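Local coordinates for riboflavin kinase, putative (Trypanosoma brucei, PDB 3BNW), which probably transfers a phosphate from ATP to riboflavin to make FMN, at residues A[77-86]-A[98-109]. Sequence-based numbering, arbitrary orientation.
Sequences FGPYPFAASI and TVEPYFLHEFGW
An antiparallel hairpin joins segment 77-86 of strand 75-87 to strand 98-103, their axes at 155°, and an aromatic cluster extends the contact along the loop that follows. Ala-83 and Tyr-102 form one hydrogen-bonded pair, in which Tyr-102 N meets Ala-83 O at 2.7 Å. Ser-85 and Glu-100 form the next, with both backbone bonds made. On the face carrying these residues, Ser-85 OG lies 2.7 Å from Tyr-102 OH, at the edge of the phenol ring; Tyr-102 OH donates to Glu-100 OE2, reaching its anti side.

Within the curled antiparallel sheet of the riboflavin kinase fold, strand 75-87 is flanked on its other edge by strand 58-69. The last bridge pairs Phe-82 with Phe-103; just past it Leu-104 N bonds to Pro-81 O (2.9 Å), where Leu-104 centres an inverse gamma turn and its CD2 packs on Pro-81 CB.

The turn delivers His-105 to Tyr-80: the rings stack face to face, centroids 3.8 Å apart and planes at 8°. The His-105 side chain swings away from its own N (chi1 177°), which lays the imidazole over one tyrosine face, with Gly-78 CA over the opposite one. Phe-107 CE1 lies 3.9 Å from Tyr-80 CE2, the ring planes nearly perpendicular. Trp-109 presents its edge to the Phe-77 face.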
ATOM      1  N   PHE A  77      -4.913   6.475  12.533  1.00 32.51           N
ATOM      2  CA  PHE A  77      -6.008   6.026  11.679  1.00 31.46           C
ATOM      3  C   PHE A  77      -5.751   4.616  11.161  1.00 30.64           C
ATOM      4  O   PHE A  77      -4.614   4.263  10.853  1.00 30.40           O
ATOM      5  CB  PHE A  77      -6.201   7.006  10.517  1.00 31.30           C
ATOM      6  CG  PHE A  77      -6.438   8.426  10.960  1.00 31.01           C
ATOM      7  CD1 PHE A  77      -7.729   8.907  11.137  1.00 30.97           C
ATOM      8  CD2 PHE A  77      -5.369   9.277  11.211  1.00 30.73           C
ATOM      9  CE1 PHE A  77      -7.954  10.218  11.548  1.00 31.31           C
ATOM     10  CE2 PHE A  77      -5.583  10.587  11.623  1.00 31.00           C
ATOM     11  CZ  PHE A  77      -6.879  11.059  11.791  1.00 31.25           C
ATOM     12  N   GLY A  78      -6.814   3.817  11.086  1.00 29.94           N
ATOM     13  CA  GLY A  78      -6.736   2.444  10.594  1.00 29.68           C
ATOM     14  C   GLY A  78      -6.847   1.407  11.698  1.00 29.51           C
ATOM     15  O   GLY A  78      -7.246   1.731  12.817  1.00 30.04           O
ATOM     16  N   PRO A  79      -6.493   0.144  11.397  1.00 29.11           N
ATOM     17  CA  PRO A  79      -5.977  -0.348  10.114  1.00 28.92           C
ATOM     18  C   PRO A  79      -7.047  -0.393   9.015  1.00 28.53           C
ATOM     19  O   PRO A  79      -8.184  -0.794   9.271  1.00 28.46           O
ATOM     20  CB  PRO A  79      -5.502  -1.763  10.457  1.00 28.85           C
ATOM     21  CG  PRO A  79      -6.393  -2.179  11.564  1.00 28.62           C
ATOM     22  CD  PRO A  79      -6.606  -0.943  12.384  1.00 28.95           C
ATOM     23  N   TYR A  80      -6.681   0.029   7.808  1.00 28.35           N
ATOM     24  CA  TYR A  80      -7.600  -0.003   6.668  1.00 28.17           C
ATOM     25  C   TYR A  80      -7.082  -0.926   5.568  1.00 28.23           C
ATOM     26  O   TYR A  80      -5.876  -1.128   5.448  1.00 27.95           O
ATOM     27  CB  TYR A  80      -7.789   1.397   6.085  1.00 27.69           C
ATOM     28  CG  TYR A  80      -8.286   2.427   7.067  1.00 27.13           C
ATOM     29  CD1 TYR A  80      -9.522   2.283   7.691  1.00 27.04           C
ATOM     30  CD2 TYR A  80      -7.529   3.561   7.362  1.00 26.60           C
ATOM     31  CE1 TYR A  80      -9.987   3.240   8.598  1.00 26.33           C
ATOM     32  CE2 TYR A  80      -7.989   4.521   8.263  1.00 25.97           C
ATOM     33  CZ  TYR A  80      -9.213   4.352   8.877  1.00 25.93           C
ATOM     34  OH  TYR A  80      -9.667   5.297   9.771  1.00 27.28           O
ATOM     35  N   PRO A  81      -7.997  -1.486   4.754  1.00 28.82           N
ATOM     36  CA  PRO A  81      -7.570  -2.153   3.519  1.00 28.94           C
ATOM     37  C   PRO A  81      -6.895  -1.167   2.555  1.00 29.07           C
ATOM     38  O   PRO A  81      -7.200   0.027   2.572  1.00 29.14           O
ATOM     39  CB  PRO A  81      -8.885  -2.675   2.913  1.00 28.75           C
ATOM     40  CG  PRO A  81      -9.883  -2.639   4.012  1.00 29.02           C
ATOM     41  CD  PRO A  81      -9.460  -1.537   4.933  1.00 28.86           C
ATOM     42  N   PHE A  82      -5.976  -1.657   1.736  1.00 29.34           N
ATOM     43  CA  PHE A  82      -5.327  -0.811   0.745  1.00 29.81           C
ATOM     44  C   PHE A  82      -4.856  -1.648  -0.430  1.00 29.88           C
ATOM     45  O   PHE A  82      -4.590  -2.840  -0.284  1.00 29.55           O
ATOM     46  CB  PHE A  82      -4.133  -0.060   1.354  1.00 30.07           C
ATOM     47  CG  PHE A  82      -2.863  -0.853   1.355  1.00 30.81           C
ATOM     48  CD1 PHE A  82      -2.544  -1.673   2.426  1.00 31.44           C
ATOM     49  CD2 PHE A  82      -1.996  -0.803   0.275  1.00 30.74           C
ATOM     50  CE1 PHE A  82      -1.380  -2.423   2.417  1.00 31.58           C
ATOM     51  CE2 PHE A  82      -0.835  -1.549   0.262  1.00 30.32           C
ATOM     52  CZ  PHE A  82      -0.526  -2.360   1.333  1.00 30.70           C
ATOM     53  N   ALA A  83      -4.787  -1.009  -1.596  1.00 30.23           N
ATOM     54  CA  ALA A  83      -4.063  -1.536  -2.744  1.00 30.21           C
ATOM     55  C   ALA A  83      -2.934  -0.557  -3.028  1.00 30.57           C
ATOM     56  O   ALA A  83      -2.963   0.578  -2.541  1.00 31.08           O
ATOM     57  CB  ALA A  83      -4.975  -1.668  -3.937  1.00 30.11           C
ATOM     58  N   ALA A  84      -1.939  -0.979  -3.798  1.00 30.94           N
ATOM     59  CA  ALA A  84      -0.786  -0.119  -4.070  1.00 31.13           C
ATOM     60  C   ALA A  84      -0.050  -0.556  -5.314  1.00 31.50           C
ATOM     61  O   ALA A  84       0.031  -1.751  -5.603  1.00 31.52           O
ATOM     62  CB  ALA A  84       0.173  -0.124  -2.876  1.00 30.91           C
ATOM     63  N   SER A  85       0.505   0.415  -6.035  1.00 31.88           N
ATOM     64  CA  SER A  85       1.326   0.131  -7.208  1.00 32.28           C
ATOM     65  C   SER A  85       2.800   0.298  -6.860  1.00 32.87           C
ATOM     66  O   SER A  85       3.191   1.314  -6.283  1.00 32.73           O
ATOM     67  CB  SER A  85       0.961   1.066  -8.359  1.00 32.14           C
ATOM     68  OG  SER A  85      -0.409   0.945  -8.694  1.00 32.18           O
ATOM     69  N   ILE A  86       3.606  -0.707  -7.209  1.00 33.68           N
ATOM     70  CA  ILE A  86       5.059  -0.649  -7.050  1.00 34.27           C
ATOM     71  C   ILE A  86       5.722  -0.689  -8.427  1.00 34.80           C
ATOM     72  O   ILE A  86       5.705  -1.726  -9.098  1.00 34.45           O
ATOM     73  CB  ILE A  86       5.597  -1.819  -6.180  1.00 34.25           C
ATOM     74  CG1 ILE A  86       5.085  -1.705  -4.742  1.00 35.01           C
ATOM     75  CG2 ILE A  86       7.128  -1.839  -6.173  1.00 33.63           C
ATOM     76  CD1 ILE A  86       3.740  -2.346  -4.512  1.00 36.18           C
ATOM     77  N   THR A  98       9.011   3.338  -7.143  1.00 28.53           N
ATOM     78  CA  THR A  98       8.028   4.162  -6.465  1.00 27.99           C
ATOM     79  C   THR A  98       7.006   3.235  -5.822  1.00 27.69           C
ATOM     80  O   THR A  98       6.741   2.151  -6.343  1.00 26.65           O
ATOM     81  CB  THR A  98       7.311   5.098  -7.469  1.00 28.04           C
ATOM     82  OG1 THR A  98       8.278   5.878  -8.183  1.00 28.49           O
ATOM     83  CG2 THR A  98       6.343   6.028  -6.764  1.00 28.00           C
ATOM     84  N   VAL A  99       6.456   3.654  -4.682  1.00 27.81           N
ATOM     85  CA  VAL A  99       5.334   2.952  -4.055  1.00 27.80           C
ATOM     86  C   VAL A  99       4.182   3.929  -3.903  1.00 28.02           C
ATOM     87  O   VAL A  99       4.323   4.977  -3.278  1.00 28.00           O
ATOM     88  CB  VAL A  99       5.709   2.339  -2.688  1.00 27.87           C
ATOM     89  CG1 VAL A  99       4.465   1.785  -1.984  1.00 26.93           C
ATOM     90  CG2 VAL A  99       6.756   1.248  -2.870  1.00 26.26           C
ATOM     91  N   GLU A 100       3.046   3.569  -4.487  1.00 28.67           N
ATOM     92  CA  GLU A 100       1.903   4.460  -4.596  1.00 29.36           C
ATOM     93  C   GLU A 100       0.679   3.774  -3.997  1.00 29.44           C
ATOM     94  O   GLU A 100       0.051   2.951  -4.660  1.00 29.40           O
ATOM     95  CB  GLU A 100       1.670   4.807  -6.068  1.00 29.40           C
ATOM     96  CG  GLU A 100       0.727   5.964  -6.302  1.00 30.28           C
ATOM     97  CD  GLU A 100       0.533   6.261  -7.775  1.00 30.59           C
ATOM     98  OE1 GLU A 100       0.858   7.387  -8.198  1.00 32.53           O
ATOM     99  OE2 GLU A 100       0.068   5.366  -8.517  1.00 31.92           O
ATOM    100  N   PRO A 101       0.340   4.107  -2.734  1.00 30.16           N
ATOM    101  CA  PRO A 101      -0.731   3.396  -2.046  1.00 30.48           C
ATOM    102  C   PRO A 101      -2.105   4.043  -2.243  1.00 31.12           C
ATOM    103  O   PRO A 101      -2.210   5.268  -2.388  1.00 30.66           O
ATOM    104  CB  PRO A 101      -0.303   3.478  -0.576  1.00 30.51           C
ATOM    105  CG  PRO A 101       0.528   4.735  -0.475  1.00 30.06           C
ATOM    106  CD  PRO A 101       0.918   5.160  -1.874  1.00 30.07           C
ATOM    107  N   TYR A 102      -3.143   3.208  -2.243  1.00 31.64           N
ATOM    108  CA  TYR A 102      -4.522   3.667  -2.370  1.00 31.78           C
ATOM    109  C   TYR A 102      -5.360   3.063  -1.245  1.00 31.80           C
ATOM    110  O   TYR A 102      -5.864   1.943  -1.363  1.00 31.73           O
ATOM    111  CB  TYR A 102      -5.112   3.279  -3.736  1.00 31.89           C
ATOM    112  CG  TYR A 102      -4.133   3.318  -4.890  1.00 31.92           C
ATOM    113  CD1 TYR A 102      -3.588   4.521  -5.328  1.00 31.88           C
ATOM    114  CD2 TYR A 102      -3.770   2.153  -5.553  1.00 31.78           C
ATOM    115  CE1 TYR A 102      -2.692   4.558  -6.385  1.00 31.59           C
ATOM    116  CE2 TYR A 102      -2.880   2.182  -6.614  1.00 31.92           C
ATOM    117  CZ  TYR A 102      -2.342   3.386  -7.023  1.00 31.74           C
ATOM    118  OH  TYR A 102      -1.459   3.409  -8.079  1.00 32.53           O
ATOM    119  N   PHE A 103      -5.502   3.807  -0.154  1.00 31.91           N
ATOM    120  CA  PHE A 103      -6.304   3.353   0.977  1.00 32.08           C
ATOM    121  C   PHE A 103      -7.770   3.226   0.590  1.00 31.77           C
ATOM    122  O   PHE A 103      -8.358   4.169   0.054  1.00 31.32           O
ATOM    123  CB  PHE A 103      -6.168   4.309   2.172  1.00 32.56           C
ATOM    124  CG  PHE A 103      -4.959   4.049   3.017  1.00 33.29           C
ATOM    125  CD1 PHE A 103      -4.969   3.027   3.954  1.00 33.65           C
ATOM    126  CD2 PHE A 103      -3.808   4.811   2.871  1.00 34.23           C
ATOM    127  CE1 PHE A 103      -3.854   2.764   4.734  1.00 33.93           C
ATOM    128  CE2 PHE A 103      -2.684   4.557   3.653  1.00 34.61           C
ATOM    129  CZ  PHE A 103      -2.711   3.530   4.590  1.00 34.02           C
ATOM    130  N   LEU A 104      -8.357   2.064   0.876  1.00 31.55           N
ATOM    131  CA  LEU A 104      -9.798   1.864   0.726  1.00 31.49           C
ATOM    132  C   LEU A 104     -10.513   2.511   1.911  1.00 31.38           C
ATOM    133  O   LEU A 104     -11.169   1.841   2.710  1.00 31.38           O
ATOM    134  CB  LEU A 104     -10.144   0.375   0.624  1.00 31.41           C
ATOM    135  CG  LEU A 104      -9.842  -0.332  -0.702  1.00 32.07           C
ATOM    136  CD1 LEU A 104      -8.480   0.043  -1.273  1.00 32.80           C
ATOM    137  CD2 LEU A 104      -9.954  -1.839  -0.522  1.00 31.64           C
ATOM    138  N   HIS A 105     -10.369   3.830   2.009  1.00 31.43           N
ATOM    139  CA  HIS A 105     -10.962   4.617   3.085  1.00 31.31           C
ATOM    140  C   HIS A 105     -11.041   6.094   2.684  1.00 31.48           C
ATOM    141  O   HIS A 105     -10.147   6.615   2.010  1.00 31.47           O
ATOM    142  CB  HIS A 105     -10.148   4.468   4.370  1.00 31.04           C
ATOM    143  CG  HIS A 105     -10.661   5.302   5.502  1.00 29.68           C
ATOM    144  ND1 HIS A 105     -11.832   5.013   6.164  1.00 28.78           N
ATOM    145  CD2 HIS A 105     -10.166   6.422   6.081  1.00 29.16           C
ATOM    146  CE1 HIS A 105     -12.038   5.920   7.105  1.00 30.06           C
ATOM    147  NE2 HIS A 105     -11.040   6.785   7.075  1.00 29.40           N
ATOM    148  N   GLU A 106     -12.109   6.758   3.115  1.00 31.68           N
ATOM    149  CA  GLU A 106     -12.343   8.158   2.772  1.00 31.95           C
ATOM    150  C   GLU A 106     -11.954   9.020   3.965  1.00 31.11           C
ATOM    151  O   GLU A 106     -12.711   9.140   4.924  1.00 31.16           O
ATOM    152  CB  GLU A 106     -13.813   8.411   2.381  1.00 32.51           C
ATOM    153  CG  GLU A 106     -14.516   7.230   1.683  1.00 34.23           C
ATOM    154  CD  GLU A 106     -15.282   6.336   2.665  1.00 35.62           C
ATOM    155  OE1 GLU A 106     -14.821   5.195   2.913  1.00 35.64           O
ATOM    156  OE2 GLU A 106     -16.329   6.791   3.194  1.00 34.80           O
ATOM    157  N   PHE A 107     -10.761   9.602   3.902  1.00 30.50           N
ATOM    158  CA  PHE A 107     -10.261  10.475   4.960  1.00 29.93           C
ATOM    159  C   PHE A 107     -10.925  11.847   4.912  1.00 30.10           C
ATOM    160  O   PHE A 107     -11.215  12.443   5.961  1.00 30.06           O
ATOM    161  CB  PHE A 107      -8.744  10.638   4.844  1.00 29.63           C
ATOM    162  CG  PHE A 107      -7.974   9.370   5.092  1.00 28.99           C
ATOM    163  CD1 PHE A 107      -7.562   9.031   6.379  1.00 29.00           C
ATOM    164  CD2 PHE A 107      -7.648   8.523   4.044  1.00 28.78           C
ATOM    165  CE1 PHE A 107      -6.840   7.864   6.615  1.00 28.58           C
ATOM    166  CE2 PHE A 107      -6.923   7.347   4.270  1.00 29.19           C
ATOM    167  CZ  PHE A 107      -6.522   7.020   5.560  1.00 28.45           C
ATOM    168  N   GLY A 108     -11.161  12.341   3.694  1.00 29.96           N
ATOM    169  CA  GLY A 108     -11.722  13.674   3.481  1.00 30.09           C
ATOM    170  C   GLY A 108     -10.658  14.758   3.395  1.00 30.23           C
ATOM    171  O   GLY A 108     -10.974  15.949   3.356  1.00 30.53           O
ATOM    172  N   TRP A 109      -9.395  14.342   3.369  1.00 30.33           N
ATOM    173  CA  TRP A 109      -8.262  15.263   3.313  1.00 30.19           C
ATOM    174  C   TRP A 109      -6.984  14.510   2.965  1.00 30.22           C
ATOM    175  O   TRP A 109      -6.930  13.282   3.041  1.00 30.14           O
ATOM    176  CB  TRP A 109      -8.088  16.012   4.646  1.00 30.11           C
ATOM    177  CG  TRP A 109      -8.475  15.224   5.872  1.00 29.83           C
ATOM    178  CD1 TRP A 109      -9.610  15.378   6.609  1.00 29.75           C
ATOM    179  CD2 TRP A 109      -7.735  14.164   6.494  1.00 29.83           C
ATOM    180  NE1 TRP A 109      -9.627  14.486   7.651  1.00 29.71           N
ATOM    181  CE2 TRP A 109      -8.488  13.727   7.605  1.00 30.06           C
ATOM    182  CE3 TRP A 109      -6.512  13.539   6.222  1.00 30.13           C
ATOM    183  CZ2 TRP A 109      -8.057  12.693   8.446  1.00 29.97           C
ATOM    184  CZ3 TRP A 109      -6.084  12.506   7.062  1.00 29.85           C
ATOM    185  CH2 TRP A 109      -6.857  12.099   8.158  1.00 29.74           C
TER